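Local coordinates for SusD superfamily protein (Bacteroides thetaiotaomicron VPI-5482, PDB 3HDX) that probably binds polysaccharide at the bacterial outer membrane, helping to capture glycans for uptake, at residues 362-374 with 383-395. Sequence-based numbering, arbitrary orientation. Where two conformers were deposited one is given.
Sequences RLEDITLLRAEAL and AVSYLNMIRTNRG. With EDO (1,2-ethanediol), chain G.
Ala371 and Ala383 bring helices 363-374 and 383-391 together in an antiparallel helical hairpin of the TPR-like SusD fold, with axes 8.2 Å apart at an angle of 155°. Packing is tightest at these alanines, where Ala383 CB lies 3.4 Å from Ala371 O. Farther along, Leu368 CD2 touches both Leu387 CD1 and Ile390 CG1, while Ile390 CD1 presses on the backbone and CG of Glu364; helix 409-423 packs behind this buried side.

The opposite flank is more open and belongs to Tyr386, a knob among Thr367, Arg370, Ala371 and Leu374. With CG anti to the backbone N (chi1 -168°) and the rest of the chain extended, Arg370 runs across the ring: CD stands 3.8 Å above the centroid in a CH-pi contact, and the guanidinium, 21° from the ring plane, carries Tyr386 OH over its face. Its NE pairs with Glu217. Replacing Arg370 by alanine would probably leave one face of Tyr386 without its cover and Glu217 without this charge partner.

At the N-terminal end of helix 363-374, Arg362 and Glu364 form a salt-bridge network with Arg394; Glu423 pairs with both arginines, Arg362 NH2 also with Glu427, and Thr235 N binds Glu364 OE2. The Glu364-Arg394 pair is long and purely electrostatic, whereas a water donates to Glu364 OE2 at 2.8 Å and accepts from Asn393 ND2.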
loop_
_atom_site.group_PDB
_atom_site.type_symbol
_atom_site.label_atom_id
_atom_site.label_comp_id
_atom_site.label_asym_id
_atom_site.label_seq_id
_atom_site.Cartn_x
_atom_site.Cartn_y
_atom_site.Cartn_z
ATOM N N ARG A 362 -2.245 5.530 -5.807
ATOM C CA ARG A 362 -3.087 6.394 -6.592
ATOM C C ARG A 362 -2.202 7.518 -7.134
ATOM O O ARG A 362 -1.048 7.681 -6.707
ATOM C CB ARG A 362 -4.265 6.935 -5.768
ATOM C CG ARG A 362 -3.873 7.657 -4.471
ATOM C CD ARG A 362 -5.142 7.857 -3.624
ATOM N NE ARG A 362 -4.902 8.497 -2.323
ATOM C CZ ARG A 362 -4.921 9.810 -2.106
ATOM N NH1 ARG A 362 -5.058 10.677 -3.094
ATOM N NH2 ARG A 362 -4.752 10.266 -0.880
ATOM N N LEU A 363 -2.753 8.327 -8.042
ATOM C CA LEU A 363 -1.934 9.347 -8.717
ATOM C C LEU A 363 -1.216 10.312 -7.793
ATOM O O LEU A 363 -0.072 10.697 -8.052
ATOM C CB LEU A 363 -2.691 10.122 -9.815
ATOM C CG LEU A 363 -2.702 9.410 -11.173
ATOM C CD1 LEU A 363 -3.642 10.116 -12.148
ATOM C CD2 LEU A 363 -1.322 9.261 -11.772
ATOM N N GLU A 364 -1.849 10.671 -6.684
ATOM C CA GLU A 364 -1.217 11.639 -5.765
ATOM C C GLU A 364 0.063 11.051 -5.141
ATOM O O GLU A 364 1.062 11.760 -4.940
ATOM C CB GLU A 364 -2.184 12.111 -4.664
ATOM C CG GLU A 364 -3.371 12.972 -5.152
ATOM C CD GLU A 364 -4.516 12.220 -5.792
ATOM O OE1 GLU A 364 -4.459 10.959 -5.902
ATOM O OE2 GLU A 364 -5.494 12.900 -6.150
ATOM N N ASP A 365 0.002 9.771 -4.786
ATOM C CA ASP A 365 1.177 9.053 -4.254
ATOM C C ASP A 365 2.327 9.085 -5.271
ATOM O O ASP A 365 3.438 9.503 -4.952
ATOM C CB ASP A 365 0.839 7.624 -3.865
ATOM C CG ASP A 365 2.082 6.784 -3.582
ATOM O OD1 ASP A 365 2.988 7.277 -2.865
ATOM O OD2 ASP A 365 2.158 5.636 -4.103
ATOM N N ILE A 366 2.021 8.645 -6.493
ATOM C CA ILE A 366 3.028 8.547 -7.538
ATOM C C ILE A 366 3.603 9.927 -7.922
ATOM O O ILE A 366 4.794 10.054 -8.180
ATOM C CB ILE A 366 2.485 7.792 -8.770
ATOM C CG1 ILE A 366 2.083 6.341 -8.392
ATOM C CG2 ILE A 366 3.501 7.775 -9.915
ATOM C CD1 ILE A 366 3.152 5.461 -7.803
ATOM N N THR A 367 2.755 10.958 -7.895
ATOM C CA THR A 367 3.172 12.325 -8.177
ATOM C C THR A 367 4.107 12.848 -7.111
ATOM O O THR A 367 5.160 13.420 -7.440
ATOM C CB THR A 367 1.948 13.220 -8.390
ATOM O OG1 THR A 367 1.191 12.675 -9.485
ATOM C CG2 THR A 367 2.328 14.704 -8.638
ATOM N N LEU A 368 3.794 12.555 -5.848
ATOM C CA LEU A 368 4.687 12.979 -4.740
ATOM C C LEU A 368 5.964 12.146 -4.761
ATOM O O LEU A 368 7.034 12.660 -4.457
ATOM C CB LEU A 368 3.986 12.942 -3.356
ATOM C CG LEU A 368 2.862 13.963 -3.191
ATOM C CD1 LEU A 368 1.970 13.648 -1.948
ATOM C CD2 LEU A 368 3.421 15.421 -3.157
ATOM N N LEU A 369 5.873 10.874 -5.165
ATOM C CA LEU A 369 7.066 10.000 -5.284
ATOM C C LEU A 369 7.996 10.577 -6.328
ATOM O O LEU A 369 9.220 10.566 -6.161
ATOM C CB LEU A 369 6.639 8.546 -5.599
ATOM C CG LEU A 369 7.808 7.556 -5.528
ATOM C CD1 LEU A 369 8.339 7.395 -4.069
ATOM C CD2 LEU A 369 7.370 6.195 -6.153
ATOM N N ARG A 370 7.420 11.002 -7.445
ATOM C CA ARG A 370 8.206 11.637 -8.496
ATOM C C ARG A 370 8.949 12.880 -7.964
ATOM O O ARG A 370 10.110 13.077 -8.307
ATOM C CB ARG A 370 7.342 11.980 -9.716
ATOM C CG ARG A 370 8.183 12.359 -10.897
ATOM C CD ARG A 370 7.327 12.685 -12.056
ATOM N NE ARG A 370 8.101 12.903 -13.257
ATOM C CZ ARG A 370 7.531 13.118 -14.438
ATOM N NH1 ARG A 370 6.188 13.093 -14.583
ATOM N NH2 ARG A 370 8.321 13.286 -15.492
ATOM N N ALA A 371 8.252 13.714 -7.192
ATOM C CA ALA A 371 8.885 14.885 -6.545
ATOM C C ALA A 371 10.062 14.474 -5.649
ATOM O O ALA A 371 11.152 15.033 -5.738
ATOM C CB ALA A 371 7.848 15.726 -5.801
ATOM N N GLU A 372 9.844 13.477 -4.805
ATOM C CA GLU A 372 10.886 12.930 -3.952
ATOM C C GLU A 372 12.096 12.486 -4.793
ATOM O O GLU A 372 13.237 12.847 -4.470
ATOM C CB GLU A 372 10.294 11.760 -3.158
ATOM C CG GLU A 372 11.231 10.852 -2.368
ATOM C CD GLU A 372 10.501 9.665 -1.740
ATOM O OE1 GLU A 372 9.247 9.718 -1.551
ATOM O OE2 GLU A 372 11.202 8.687 -1.419
ATOM N N ALA A 373 11.830 11.723 -5.863
ATOM C CA ALA A 373 12.881 11.201 -6.736
ATOM C C ALA A 373 13.680 12.323 -7.415
ATOM O O ALA A 373 14.897 12.298 -7.443
ATOM C CB ALA A 373 12.300 10.221 -7.779
ATOM N N LEU A 374 12.970 13.342 -7.880
ATOM C CA LEU A 374 13.605 14.469 -8.566
ATOM C C LEU A 374 14.524 15.225 -7.597
ATOM O O LEU A 374 15.653 15.559 -7.946
ATOM C CB LEU A 374 12.574 15.389 -9.218
ATOM C CG LEU A 374 11.945 14.811 -10.479
ATOM C CD1 LEU A 374 10.674 15.556 -10.851
ATOM C CD2 LEU A 374 12.960 14.820 -11.646
ATOM N N ALA A 383 10.958 19.166 -9.187
ATOM C CA ALA A 383 10.119 18.534 -8.180
ATOM C C ALA A 383 8.954 19.419 -7.749
ATOM O O ALA A 383 7.844 18.928 -7.462
ATOM C CB ALA A 383 10.966 18.164 -6.954
ATOM N N VAL A 384 9.206 20.733 -7.715
ATOM C CA VAL A 384 8.213 21.694 -7.222
ATOM C C VAL A 384 6.929 21.643 -8.012
ATOM O O VAL A 384 5.850 21.701 -7.410
ATOM C CB VAL A 384 8.804 23.151 -7.157
ATOM C CG1 VAL A 384 7.715 24.186 -6.885
ATOM C CG2 VAL A 384 9.921 23.240 -6.101
ATOM N N SER A 385 7.014 21.503 -9.346
ATOM C CA SER A 385 5.773 21.457 -10.139
ATOM C C SER A 385 4.882 20.277 -9.727
ATOM O O SER A 385 3.689 20.435 -9.624
ATOM C CB SER A 385 6.030 21.418 -11.642
ATOM O OG SER A 385 6.630 20.212 -12.017
ATOM N N TYR A 386 5.479 19.133 -9.412
ATOM C CA TYR A 386 4.719 17.935 -8.999
ATOM C C TYR A 386 4.107 18.115 -7.597
ATOM O O TYR A 386 2.969 17.750 -7.369
ATOM C CB TYR A 386 5.582 16.677 -9.128
ATOM C CG TYR A 386 5.972 16.506 -10.582
ATOM C CD1 TYR A 386 5.022 16.160 -11.523
ATOM C CD2 TYR A 386 7.284 16.723 -11.003
ATOM C CE1 TYR A 386 5.359 16.046 -12.907
ATOM C CE2 TYR A 386 7.635 16.609 -12.326
ATOM C CZ TYR A 386 6.674 16.273 -13.279
ATOM O OH TYR A 386 7.085 16.207 -14.601
ATOM N N LEU A 387 4.880 18.665 -6.678
ATOM C CA LEU A 387 4.376 19.019 -5.348
ATOM C C LEU A 387 3.166 19.948 -5.480
ATOM O O LEU A 387 2.133 19.731 -4.833
ATOM C CB LEU A 387 5.466 19.714 -4.524
ATOM C CG LEU A 387 5.051 20.158 -3.112
ATOM C CD1 LEU A 387 4.462 18.998 -2.266
ATOM C CD2 LEU A 387 6.195 20.855 -2.370
ATOM N N ASN A 388 3.301 20.986 -6.314
ATOM C CA ASN A 388 2.210 21.936 -6.511
ATOM C C ASN A 388 0.923 21.331 -7.054
ATOM O O ASN A 388 -0.158 21.813 -6.720
ATOM C CB ASN A 388 2.645 23.147 -7.359
ATOM C CG ASN A 388 3.479 24.146 -6.579
ATOM O OD1 ASN A 388 3.351 24.248 -5.347
ATOM N ND2 ASN A 388 4.310 24.910 -7.277
HETATM N N MSE A 389 1.035 20.287 -7.882
HETATM C CA MSE A 389 -0.150 19.604 -8.396
HETATM C C MSE A 389 -1.050 19.105 -7.278
HETATM O O MSE A 389 -2.297 19.202 -7.354
HETATM C CB MSE A 389 0.202 18.453 -9.327
HETATM C CG MSE A 389 0.799 18.868 -10.605
HETATM SE SE MSE A 389 1.269 17.365 -11.713
HETATM C CE MSE A 389 2.331 18.385 -12.983
ATOM N N ILE A 390 -0.424 18.559 -6.238
ATOM C CA ILE A 390 -1.162 18.048 -5.094
ATOM C C ILE A 390 -1.666 19.218 -4.233
ATOM O O ILE A 390 -2.861 19.269 -3.887
ATOM C CB ILE A 390 -0.295 17.086 -4.274
ATOM C CG1 ILE A 390 0.319 15.961 -5.213
ATOM C CG2 ILE A 390 -1.122 16.653 -3.029
ATOM C CD1 ILE A 390 -0.555 15.297 -6.183
ATOM N N ARG A 391 -0.763 20.168 -3.908
ATOM C CA ARG A 391 -1.138 21.318 -3.062
ATOM C C ARG A 391 -2.350 22.078 -3.578
ATOM O O ARG A 391 -3.313 22.320 -2.820
ATOM C CB ARG A 391 0.023 22.271 -2.948
ATOM C CG ARG A 391 1.186 21.762 -2.093
ATOM C CD ARG A 391 2.321 22.785 -2.114
ATOM N NE ARG A 391 1.876 24.074 -1.592
ATOM C CZ ARG A 391 1.888 24.430 -0.300
ATOM N NH1 ARG A 391 2.356 23.611 0.669
ATOM N NH2 ARG A 391 1.416 25.632 0.038
ATOM N N THR A 392 -2.327 22.386 -4.875
ATOM C CA THR A 392 -3.388 23.206 -5.478
ATOM C C THR A 392 -4.718 22.474 -5.655
ATOM O O THR A 392 -5.720 23.134 -6.024
ATOM C CB THR A 392 -2.940 23.864 -6.794
ATOM O OG1 THR A 392 -2.670 22.851 -7.754
ATOM C CG2 THR A 392 -1.690 24.739 -6.563
ATOM N N ASN A 393 -4.750 21.131 -5.481
ATOM C CA ASN A 393 -6.017 20.399 -5.445
ATOM C C ASN A 393 -6.495 20.184 -3.992
ATOM O O ASN A 393 -7.487 19.476 -3.750
ATOM C CB ASN A 393 -5.947 19.075 -6.160
ATOM C CG ASN A 393 -7.307 18.610 -6.684
ATOM O OD1 ASN A 393 -8.146 19.419 -7.135
ATOM N ND2 ASN A 393 -7.526 17.304 -6.652
ATOM N N ARG A 394 -5.793 20.794 -3.031
ATOM C CA ARG A 394 -6.102 20.687 -1.607
ATOM C C ARG A 394 -6.169 22.045 -0.918
ATOM O O ARG A 394 -5.966 22.158 0.310
ATOM C CB ARG A 394 -5.062 19.786 -0.933
ATOM C CG ARG A 394 -5.029 18.347 -1.458
ATOM C CD ARG A 394 -6.269 17.607 -1.086
ATOM N NE ARG A 394 -6.236 16.249 -1.603
ATOM C CZ ARG A 394 -6.951 15.769 -2.629
ATOM N NH1 ARG A 394 -7.779 16.523 -3.346
ATOM N NH2 ARG A 394 -6.838 14.476 -2.957
ATOM N N GLY A 395 -6.465 23.069 -1.713
ATOM C CA GLY A 395 -6.658 24.432 -1.209
ATOM C C GLY A 395 -5.430 25.223 -0.837
ATOM O O GLY A 395 -5.553 26.344 -0.332
HETATM C C1 EDO G . 1.699 27.053 3.243
HETATM O O1 EDO G . 0.577 26.204 2.913
HETATM C C2 EDO G . 1.280 28.275 4.040
HETATM O O2 EDO G . 0.659 27.889 5.275
HETATM O O HOH W 1 -5.282 15.694 -5.916
#